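Local coordinates for DNA protection during starvation protein (Mycobacterium smegmatis, PDB 2YW6) that forms a hollow twelve-subunit shell that probably oxidises ferrous iron with hydrogen peroxide, stores it as ferric mineral and so protects DNA from hydroxyl radicals, at residues N41-N46 against V97-V102; A108-Y113 against K147-V152; K23-Y28 against E67-I72. One frame throughout, in Å; residues are numbered along the deposited sequence.

Interaction 1 (N41-N46 against V97-V102); sequences NVVGPN and VERDTV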
loop_
_atom_site.group_PDB
_atom_site.type_symbol
_atom_site.label_atom_id
_atom_site.label_comp_id
_atom_site.label_asym_id
_atom_site.label_seq_id
_atom_site.Cartn_x
_atom_site.Cartn_y
_atom_site.Cartn_z
ATOM N N ASN B 41 -10.714 -30.767 -1.806
ATOM C CA ASN B 41 -11.079 -31.977 -2.517
ATOM C C ASN B 41 -11.743 -31.865 -3.886
ATOM O O ASN B 41 -12.131 -32.895 -4.461
ATOM C CB ASN B 41 -11.915 -32.866 -1.590
ATOM C CG ASN B 41 -11.089 -33.448 -0.447
ATOM O OD1 ASN B 41 -11.001 -32.878 0.642
ATOM N ND2 ASN B 41 -10.451 -34.580 -0.709
ATOM N N VAL B 42 -11.874 -30.644 -4.416
ATOM C CA VAL B 42 -12.470 -30.459 -5.745
ATOM C C VAL B 42 -11.439 -30.625 -6.844
ATOM O O VAL B 42 -10.366 -30.008 -6.821
ATOM C CB VAL B 42 -13.124 -29.061 -5.949
ATOM C CG1 VAL B 42 -14.549 -29.089 -5.474
ATOM C CG2 VAL B 42 -12.343 -27.982 -5.208
ATOM N N VAL B 43 -11.779 -31.461 -7.813
ATOM C CA VAL B 43 -10.909 -31.721 -8.945
ATOM C C VAL B 43 -11.721 -31.491 -10.206
ATOM O O VAL B 43 -12.925 -31.235 -10.142
ATOM C CB VAL B 43 -10.396 -33.170 -8.930
ATOM C CG1 VAL B 43 -9.584 -33.412 -7.667
ATOM C CG2 VAL B 43 -11.565 -34.139 -9.018
ATOM N N GLY B 44 -11.059 -31.578 -11.351
ATOM C CA GLY B 44 -11.752 -31.378 -12.604
ATOM C C GLY B 44 -11.368 -30.087 -13.292
ATOM O O GLY B 44 -10.685 -29.247 -12.721
ATOM N N PRO B 45 -11.835 -29.896 -14.530
ATOM C CA PRO B 45 -11.604 -28.744 -15.405
ATOM C C PRO B 45 -11.734 -27.350 -14.783
ATOM O O PRO B 45 -10.769 -26.589 -14.755
ATOM C CB PRO B 45 -12.628 -28.955 -16.517
ATOM C CG PRO B 45 -12.750 -30.443 -16.588
ATOM C CD PRO B 45 -12.796 -30.832 -15.139
ATOM N N ASN B 46 -12.926 -27.024 -14.294
ATOM C CA ASN B 46 -13.209 -25.708 -13.713
ATOM C C ASN B 46 -13.066 -25.619 -12.194
ATOM O O ASN B 46 -13.847 -24.926 -11.533
ATOM C CB ASN B 46 -14.625 -25.280 -14.104
ATOM C CG ASN B 46 -14.883 -25.420 -15.589
ATOM O OD1 ASN B 46 -14.313 -24.693 -16.401
ATOM N ND2 ASN B 46 -15.741 -26.366 -15.951
ATOM N N VAL B 97 -18.787 -35.658 1.079
ATOM C CA VAL B 97 -18.248 -35.778 -0.273
ATOM C C VAL B 97 -16.756 -35.515 -0.148
ATOM O O VAL B 97 -16.359 -34.508 0.443
ATOM C CB VAL B 97 -18.836 -34.735 -1.237
ATOM C CG1 VAL B 97 -18.288 -34.971 -2.631
ATOM C CG2 VAL B 97 -20.354 -34.801 -1.230
ATOM N N GLU B 98 -15.936 -36.406 -0.697
ATOM C CA GLU B 98 -14.488 -36.242 -0.611
ATOM C C GLU B 98 -13.859 -35.843 -1.933
ATOM O O GLU B 98 -14.351 -34.937 -2.597
ATOM C CB GLU B 98 -13.873 -37.524 -0.070
ATOM C CG GLU B 98 -14.211 -37.737 1.391
ATOM C CD GLU B 98 -14.132 -39.186 1.808
ATOM O OE1 GLU B 98 -13.106 -39.839 1.522
ATOM O OE2 GLU B 98 -15.099 -39.669 2.434
ATOM N N ARG B 99 -12.763 -36.492 -2.305
ATOM C CA ARG B 99 -12.106 -36.187 -3.578
ATOM C C ARG B 99 -13.247 -36.280 -4.601
ATOM O O ARG B 99 -13.893 -37.321 -4.705
ATOM C CB ARG B 99 -11.053 -37.257 -3.872
ATOM C CG ARG B 99 -10.083 -36.943 -4.994
ATOM C CD ARG B 99 -8.773 -36.446 -4.418
ATOM N NE ARG B 99 -7.655 -36.573 -5.349
ATOM C CZ ARG B 99 -6.386 -36.368 -5.011
ATOM N NH1 ARG B 99 -6.078 -36.028 -3.766
ATOM N NH2 ARG B 99 -5.421 -36.504 -5.914
ATOM N N ASP B 100 -13.524 -35.216 -5.343
ATOM C CA ASP B 100 -14.621 -35.296 -6.297
ATOM C C ASP B 100 -14.661 -34.098 -7.230
ATOM O O ASP B 100 -13.851 -33.185 -7.114
ATOM C CB ASP B 100 -15.955 -35.438 -5.545
ATOM C CG ASP B 100 -16.906 -36.415 -6.220
ATOM O OD1 ASP B 100 -17.862 -36.879 -5.568
ATOM O OD2 ASP B 100 -16.699 -36.722 -7.409
ATOM N N THR B 101 -15.608 -34.106 -8.160
ATOM C CA THR B 101 -15.739 -33.032 -9.139
ATOM C C THR B 101 -16.499 -31.816 -8.624
ATOM O O THR B 101 -17.057 -31.826 -7.519
ATOM C CB THR B 101 -16.446 -33.530 -10.423
ATOM O OG1 THR B 101 -17.780 -33.953 -10.110
ATOM C CG2 THR B 101 -15.685 -34.694 -11.028
ATOM N N VAL B 102 -16.514 -30.777 -9.455
ATOM C CA VAL B 102 -17.191 -29.528 -9.157
ATOM C C VAL B 102 -18.704 -29.718 -9.086
ATOM O O VAL B 102 -19.376 -29.087 -8.263
ATOM C CB VAL B 102 -16.836 -28.463 -10.239
ATOM C CG1 VAL B 102 -17.792 -27.279 -10.183
ATOM C CG2 VAL B 102 -15.407 -27.991 -10.032
#
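Asn-41 to Asn-46 and Glu-98 to Val-102 run side by side, their end-to-end directions only 10° apart, and two backbone hydrogen bonds to Asp-100 join them. Asp-100 N gives its hydrogen to Asn-41 O at 2.8 Å. Asp-100 O accepts from Val-43 N, also at 2.8 Å. Val-42 thus sits opposite Asp-100 in a short parallel bridge, with both side chains on the same face. The fold is the ferritin-like four-helix bundle. Val-42 follows the first long helix, 12-41. Thr-101 is the N-cap of helix 102-127, so the bridge ties the end of one bundle helix to the start of another. Among the side chains, Asn-41 lays its CB 3.4 Å from Glu-98 O. Val-43 has CG1 anti to its own carbonyl carbon (chi1 -61°). This methyl approaches the Arg-99 guanidinium obliquely, 4.4 Å from NE, while CG2 leans over the Asp-100 carbonyl. Further along, Val-102 CG2 rests 3.8 Å from Asn-46 O. Helix 102-127 packs against the bridge through His-105, which touches the side chains of both Val-42 and Asp-100. Glu-98 OE1 forms a salt bridge with Lys-80 NZ of a neighbouring subunit, and Arg-99 NH1 makes a weak hydrogen bond to Ala-73 O of that subunit.

Interaction 2 (A108-Y113 against K147-V152); sequences ALDLVY and KFQWFV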
loop_
_atom_site.group_PDB
_atom_site.type_symbol
_atom_site.label_atom_id
_atom_site.label_comp_id
_atom_site.label_asym_id
_atom_site.label_seq_id
_atom_site.Cartn_x
_atom_site.Cartn_y
_atom_site.Cartn_z
ATOM N N ALA B 108 -23.789 -30.556 -3.376
ATOM C CA ALA B 108 -23.769 -30.806 -1.935
ATOM C C ALA B 108 -23.756 -29.487 -1.167
ATOM O O ALA B 108 -24.495 -29.334 -0.194
ATOM C CB ALA B 108 -22.537 -31.660 -1.554
ATOM N N LEU B 109 -22.924 -28.540 -1.612
ATOM C CA LEU B 109 -22.813 -27.227 -0.961
ATOM C C LEU B 109 -24.095 -26.417 -1.065
ATOM O O LEU B 109 -24.452 -25.687 -0.136
ATOM C CB LEU B 109 -21.659 -26.408 -1.556
ATOM C CG LEU B 109 -20.269 -26.559 -0.935
ATOM C CD1 LEU B 109 -19.340 -25.612 -1.642
ATOM C CD2 LEU B 109 -20.302 -26.245 0.553
ATOM N N ASP B 110 -24.771 -26.527 -2.205
ATOM C CA ASP B 110 -26.033 -25.826 -2.401
ATOM C C ASP B 110 -26.972 -26.303 -1.285
ATOM O O ASP B 110 -27.680 -25.504 -0.647
ATOM C CB ASP B 110 -26.627 -26.186 -3.766
ATOM C CG ASP B 110 -27.864 -25.373 -4.098
ATOM O OD1 ASP B 110 -28.646 -25.807 -4.966
ATOM O OD2 ASP B 110 -28.053 -24.293 -3.503
ATOM N N LEU B 111 -26.968 -27.617 -1.065
ATOM C CA LEU B 111 -27.796 -28.242 -0.038
ATOM C C LEU B 111 -27.419 -27.696 1.334
ATOM O O LEU B 111 -28.290 -27.315 2.118
ATOM C CB LEU B 111 -27.605 -29.761 -0.067
ATOM C CG LEU B 111 -28.793 -30.667 -0.423
ATOM C CD1 LEU B 111 -29.940 -29.886 -1.076
ATOM C CD2 LEU B 111 -28.278 -31.777 -1.345
ATOM N N VAL B 112 -26.119 -27.668 1.621
ATOM C CA VAL B 112 -25.639 -27.152 2.896
ATOM C C VAL B 112 -26.182 -25.732 3.129
ATOM O O VAL B 112 -26.699 -25.432 4.207
ATOM C CB VAL B 112 -24.087 -27.140 2.950
ATOM C CG1 VAL B 112 -23.609 -26.410 4.203
ATOM C CG2 VAL B 112 -23.562 -28.571 2.934
ATOM N N TYR B 113 -26.089 -24.874 2.113
ATOM C CA TYR B 113 -26.578 -23.509 2.229
ATOM C C TYR B 113 -28.092 -23.382 2.394
ATOM O O TYR B 113 -28.569 -22.406 2.981
ATOM C CB TYR B 113 -26.100 -22.661 1.035
ATOM C CG TYR B 113 -24.717 -22.108 1.267
ATOM C CD1 TYR B 113 -23.602 -22.950 1.275
ATOM C CD2 TYR B 113 -24.534 -20.770 1.627
ATOM C CE1 TYR B 113 -22.349 -22.474 1.655
ATOM C CE2 TYR B 113 -23.293 -20.289 2.007
ATOM C CZ TYR B 113 -22.210 -21.140 2.026
ATOM O OH TYR B 113 -20.999 -20.684 2.473
ATOM N N LYS B 147 -25.941 -14.691 -1.461
ATOM C CA LYS B 147 -25.258 -14.376 -2.701
ATOM C C LYS B 147 -24.338 -15.545 -3.055
ATOM O O LYS B 147 -24.286 -15.987 -4.198
ATOM C CB LYS B 147 -24.424 -13.099 -2.565
ATOM C CG LYS B 147 -23.649 -12.785 -3.839
ATOM C CD LYS B 147 -22.358 -12.022 -3.586
ATOM C CE LYS B 147 -22.608 -10.536 -3.462
ATOM N NZ LYS B 147 -21.342 -9.754 -3.590
ATOM N N PHE B 148 -23.613 -16.047 -2.067
ATOM C CA PHE B 148 -22.705 -17.157 -2.305
ATOM C C PHE B 148 -23.411 -18.390 -2.871
ATOM O O PHE B 148 -22.902 -19.033 -3.795
ATOM C CB PHE B 148 -21.980 -17.549 -1.015
ATOM C CG PHE B 148 -20.918 -18.583 -1.224
ATOM C CD1 PHE B 148 -19.669 -18.225 -1.727
ATOM C CD2 PHE B 148 -21.179 -19.924 -0.962
ATOM C CE1 PHE B 148 -18.697 -19.189 -1.964
ATOM C CE2 PHE B 148 -20.217 -20.901 -1.195
ATOM C CZ PHE B 148 -18.972 -20.537 -1.699
ATOM N N GLN B 149 -24.571 -18.722 -2.300
ATOM C CA GLN B 149 -25.342 -19.880 -2.739
ATOM C C GLN B 149 -25.695 -19.701 -4.202
ATOM O O GLN B 149 -25.723 -20.659 -4.971
ATOM C CB GLN B 149 -26.629 -20.033 -1.925
ATOM C CG GLN B 149 -27.295 -21.392 -2.107
ATOM C CD GLN B 149 -28.748 -21.418 -1.652
ATOM O OE1 GLN B 149 -29.277 -22.472 -1.281
ATOM N NE2 GLN B 149 -29.404 -20.265 -1.700
ATOM N N TRP B 150 -25.974 -18.466 -4.591
ATOM C CA TRP B 150 -26.302 -18.214 -5.980
ATOM C C TRP B 150 -25.115 -18.508 -6.897
ATOM O O TRP B 150 -25.294 -19.083 -7.975
ATOM C CB TRP B 150 -26.765 -16.775 -6.194
ATOM C CG TRP B 150 -26.929 -16.506 -7.643
ATOM C CD1 TRP B 150 -27.708 -17.203 -8.518
ATOM C CD2 TRP B 150 -26.223 -15.530 -8.413
ATOM N NE1 TRP B 150 -27.525 -16.728 -9.792
ATOM C CE2 TRP B 150 -26.619 -15.703 -9.760
ATOM C CE3 TRP B 150 -25.293 -14.533 -8.106
ATOM C CZ2 TRP B 150 -26.113 -14.911 -10.795
ATOM C CZ3 TRP B 150 -24.787 -13.742 -9.139
ATOM C CH2 TRP B 150 -25.200 -13.937 -10.468
ATOM N N PHE B 151 -23.911 -18.117 -6.491
ATOM C CA PHE B 151 -22.740 -18.389 -7.324
ATOM C C PHE B 151 -22.602 -19.889 -7.468
ATOM O O PHE B 151 -22.237 -20.390 -8.526
ATOM C CB PHE B 151 -21.457 -17.816 -6.713
ATOM C CG PHE B 151 -21.354 -16.322 -6.803
ATOM C CD1 PHE B 151 -22.065 -15.615 -7.769
ATOM C CD2 PHE B 151 -20.527 -15.619 -5.936
ATOM C CE1 PHE B 151 -21.958 -14.229 -7.869
ATOM C CE2 PHE B 151 -20.411 -14.226 -6.031
ATOM C CZ PHE B 151 -21.134 -13.533 -7.003
ATOM N N VAL B 152 -22.905 -20.603 -6.391
ATOM C CA VAL B 152 -22.836 -22.058 -6.396
ATOM C C VAL B 152 -23.858 -22.600 -7.394
ATOM O O VAL B 152 -23.512 -23.376 -8.285
ATOM C CB VAL B 152 -23.123 -22.642 -4.979
ATOM C CG1 VAL B 152 -23.092 -24.160 -5.018
ATOM C CG2 VAL B 152 -22.089 -22.124 -3.970
#
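Asp-110 OD2 is held by Arg-153 NE, one turn beyond Gln-149, in a salt bridge, and the side chain of Gln-149 lies against the same oxygen. Arg-153 would be expected to stabilise the negative charge of this carboxylate. Gln-149 reaches over from the opposite helix with an extended chain. Its CG lies 3.3 Å from Asp-110 OD2, and its amide plane is steeply inclined to the carboxylate. The same chain runs alongside Tyr-113 in the opposite sense, with Gln-149 CG 3.6 Å from Tyr-113 CB.

Beyond this polar margin the contact is apolar. Phe-148 has its CG trans to the backbone N (chi1 -174°), which carries the ring across to the tyrosine. Phe-148 CD2 lies over one face of the Tyr-113 ring, 3.4 Å from CZ. The ring centroids are 5.1 Å apart and the planes are inclined at 38°, so the pair is oblique. The phenol oxygen has its own partner, a hydrogen bond with Gln-57 NE2. On the other side of Gln-149 along the helix, Val-152 sets its CG1 against Leu-109 and Asp-110. That methyl is 4.4 Å from Leu-109 CB and 4.0 Å from Asp-110 N.

The two helices, 102-127 and 132-155, are the third and fourth long helices of the ferritin-like bundle. Their local axes run antiparallel at 157° and approach to 9.5 Å. Helix 12-41 packs on Leu-109 and Tyr-113 through Leu-35, and helix 47-75 sets Met-53 against Phe-148 and Val-152.

Interaction 3 (K23-Y28 against E67-I72); sequences KQLSTY and EVAERI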
loop_
_atom_site.group_PDB
_atom_site.type_symbol
_atom_site.label_atom_id
_atom_site.label_comp_id
_atom_site.label_asym_id
_atom_site.label_seq_id
_atom_site.Cartn_x
_atom_site.Cartn_y
_atom_site.Cartn_z
ATOM N N LYS B 23 -26.062 -21.307 18.247
ATOM C CA LYS B 23 -26.444 -22.198 17.154
ATOM C C LYS B 23 -25.750 -21.686 15.896
ATOM O O LYS B 23 -25.107 -22.441 15.170
ATOM C CB LYS B 23 -27.964 -22.164 16.914
ATOM C CG LYS B 23 -28.783 -23.174 17.688
ATOM C CD LYS B 23 -28.826 -22.845 19.153
ATOM C CE LYS B 23 -29.788 -23.765 19.885
ATOM N NZ LYS B 23 -30.027 -23.298 21.283
ATOM N N GLN B 24 -25.904 -20.389 15.647
ATOM C CA GLN B 24 -25.313 -19.762 14.480
ATOM C C GLN B 24 -23.793 -19.933 14.491
ATOM O O GLN B 24 -23.188 -20.236 13.460
ATOM C CB GLN B 24 -25.684 -18.278 14.446
ATOM C CG GLN B 24 -25.517 -17.635 13.073
ATOM C CD GLN B 24 -26.603 -18.041 12.077
ATOM O OE1 GLN B 24 -27.347 -19.005 12.296
ATOM N NE2 GLN B 24 -26.689 -17.307 10.973
ATOM N N LEU B 25 -23.186 -19.745 15.658
ATOM C CA LEU B 25 -21.746 -19.877 15.803
ATOM C C LEU B 25 -21.245 -21.254 15.341
ATOM O O LEU B 25 -20.262 -21.349 14.599
ATOM C CB LEU B 25 -21.348 -19.658 17.266
ATOM C CG LEU B 25 -19.945 -19.154 17.632
ATOM C CD1 LEU B 25 -19.515 -19.809 18.927
ATOM C CD2 LEU B 25 -18.935 -19.463 16.539
ATOM N N SER B 26 -21.911 -22.316 15.782
ATOM C CA SER B 26 -21.501 -23.660 15.402
ATOM C C SER B 26 -21.705 -23.917 13.912
ATOM O O SER B 26 -20.911 -24.622 13.284
ATOM C CB SER B 26 -22.265 -24.699 16.227
ATOM O OG SER B 26 -22.106 -24.440 17.611
ATOM N N THR B 27 -22.766 -23.349 13.347
ATOM C CA THR B 27 -23.048 -23.513 11.921
ATOM C C THR B 27 -21.953 -22.862 11.086
ATOM O O THR B 27 -21.544 -23.408 10.058
ATOM C CB THR B 27 -24.391 -22.877 11.526
ATOM O OG1 THR B 27 -25.460 -23.667 12.053
ATOM C CG2 THR B 27 -24.521 -22.790 10.005
ATOM N N TYR B 28 -21.495 -21.688 11.522
ATOM C CA TYR B 28 -20.434 -20.979 10.820
ATOM C C TYR B 28 -19.133 -21.763 10.903
ATOM O O TYR B 28 -18.467 -21.975 9.890
ATOM C CB TYR B 28 -20.227 -19.587 11.416
ATOM C CG TYR B 28 -21.328 -18.589 11.100
ATOM C CD1 TYR B 28 -21.416 -17.372 11.791
ATOM C CD2 TYR B 28 -22.250 -18.831 10.074
ATOM C CE1 TYR B 28 -22.399 -16.427 11.468
ATOM C CE2 TYR B 28 -23.233 -17.898 9.744
ATOM C CZ TYR B 28 -23.302 -16.696 10.440
ATOM O OH TYR B 28 -24.278 -15.781 10.120
ATOM N N GLU B 67 -17.584 -12.371 14.944
ATOM C CA GLU B 67 -18.665 -11.428 15.261
ATOM C C GLU B 67 -19.711 -12.106 16.150
ATOM O O GLU B 67 -19.968 -11.674 17.273
ATOM C CB GLU B 67 -19.318 -10.931 13.960
ATOM C CG GLU B 67 -18.543 -9.810 13.280
ATOM C CD GLU B 67 -18.776 -9.697 11.774
ATOM O OE1 GLU B 67 -19.923 -9.848 11.301
ATOM O OE2 GLU B 67 -17.789 -9.436 11.056
ATOM N N VAL B 68 -20.304 -13.182 15.645
ATOM C CA VAL B 68 -21.297 -13.909 16.407
ATOM C C VAL B 68 -20.760 -14.291 17.791
ATOM O O VAL B 68 -21.448 -14.106 18.795
ATOM C CB VAL B 68 -21.752 -15.166 15.638
ATOM C CG1 VAL B 68 -22.621 -16.037 16.501
ATOM C CG2 VAL B 68 -22.547 -14.742 14.419
ATOM N N ALA B 69 -19.527 -14.796 17.847
ATOM C CA ALA B 69 -18.935 -15.191 19.117
ATOM C C ALA B 69 -18.748 -14.002 20.046
ATOM O O ALA B 69 -19.106 -14.060 21.219
ATOM C CB ALA B 69 -17.606 -15.890 18.890
ATOM N N GLU B 70 -18.189 -12.915 19.541
ATOM C CA GLU B 70 -18.001 -11.766 20.404
ATOM C C GLU B 70 -19.339 -11.160 20.866
ATOM O O GLU B 70 -19.398 -10.471 21.886
ATOM C CB GLU B 70 -17.124 -10.731 19.705
ATOM C CG GLU B 70 -15.805 -11.340 19.249
ATOM C CD GLU B 70 -14.666 -10.345 19.178
ATOM O OE1 GLU B 70 -14.929 -9.133 18.991
ATOM O OE2 GLU B 70 -13.500 -10.784 19.294
ATOM N N ARG B 71 -20.410 -11.439 20.127
ATOM C CA ARG B 71 -21.726 -10.921 20.481
ATOM C C ARG B 71 -22.305 -11.772 21.621
ATOM O O ARG B 71 -23.004 -11.265 22.496
ATOM C CB ARG B 71 -22.651 -10.937 19.252
ATOM C CG ARG B 71 -24.030 -10.304 19.466
ATOM C CD ARG B 71 -23.919 -8.862 19.966
ATOM N NE ARG B 71 -25.226 -8.237 20.182
ATOM C CZ ARG B 71 -25.408 -7.061 20.778
ATOM N NH1 ARG B 71 -24.375 -6.359 21.220
ATOM N NH2 ARG B 71 -26.630 -6.579 20.935
ATOM N N ILE B 72 -21.999 -13.064 21.617
ATOM C CA ILE B 72 -22.473 -13.942 22.676
ATOM C C ILE B 72 -21.812 -13.496 23.989
ATOM O O ILE B 72 -22.486 -13.312 25.003
ATOM C CB ILE B 72 -22.138 -15.428 22.365
ATOM C CG1 ILE B 72 -22.978 -15.904 21.167
ATOM C CG2 ILE B 72 -22.388 -16.305 23.597
ATOM C CD1 ILE B 72 -22.663 -17.315 20.694
#
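Val-68 wedges its two methyls between Leu-25 and Tyr-28, where helices 12-41 and 47-75 pair in the ferritin-like four-helix bundle. The local axes are antiparallel at 153° and come within 9.2 Å. With chi1 at 171°, Val-68 CG1 extends opposite the backbone N and reaches Leu-25 CB at 3.9 Å. The other methyl, CG2, meets the tyrosine at its edge, near the ring plane, 3.4 Å from Tyr-28 CE1. Leu-25 also touches two further residues of helix 47-75. Its CG lies 4.2 Å from Ala-69 CB, and its CB lies 4.4 Å from Ile-72 CD1.

Around this apolar shell, Trp-40 of a neighbouring subunit packs on Leu-25 and Ala-69. The next residue, Glu-70, takes no part in the contact; it is probably an iron ligand of the ferroxidase site shared between subunits. His-141 of helix 132-155 links both segments, hydrogen-bonding Tyr-28 OH through ND1 and Glu-67 OE1 through NE2. The hydroxyl of Tyr-28 is held from its own helix as well: Gln-24 NE2 donates to Tyr-28 OH at 3.0 Å, with the oxygen tilted 20° out of the amide plane.

In the fold
All three interactions belong to one ferritin-like four-helix bundle. Interaction 3 pairs helices 12-41 and 47-75, and interaction 2 pairs helices 102-127 and 132-155. Their centres are 20 Å apart, on opposite sides of the chain centre, and along the chain interaction 3 closes before interaction 2 opens. Interaction 1 joins the two halves. Its strand 42-43 connects the first two helices, and its strand 100-101 leads into helix 102-127. Its segments therefore alternate with those of interaction 3, about 29 Å away between centres. Interaction 1 touches interaction 2 where Val-97 CG2 meets Ala-108 CB at 3.8 Å. Interactions 1 and 3 both contact the same neighbouring subunit, so one subunit interface of the dodecamer spans both.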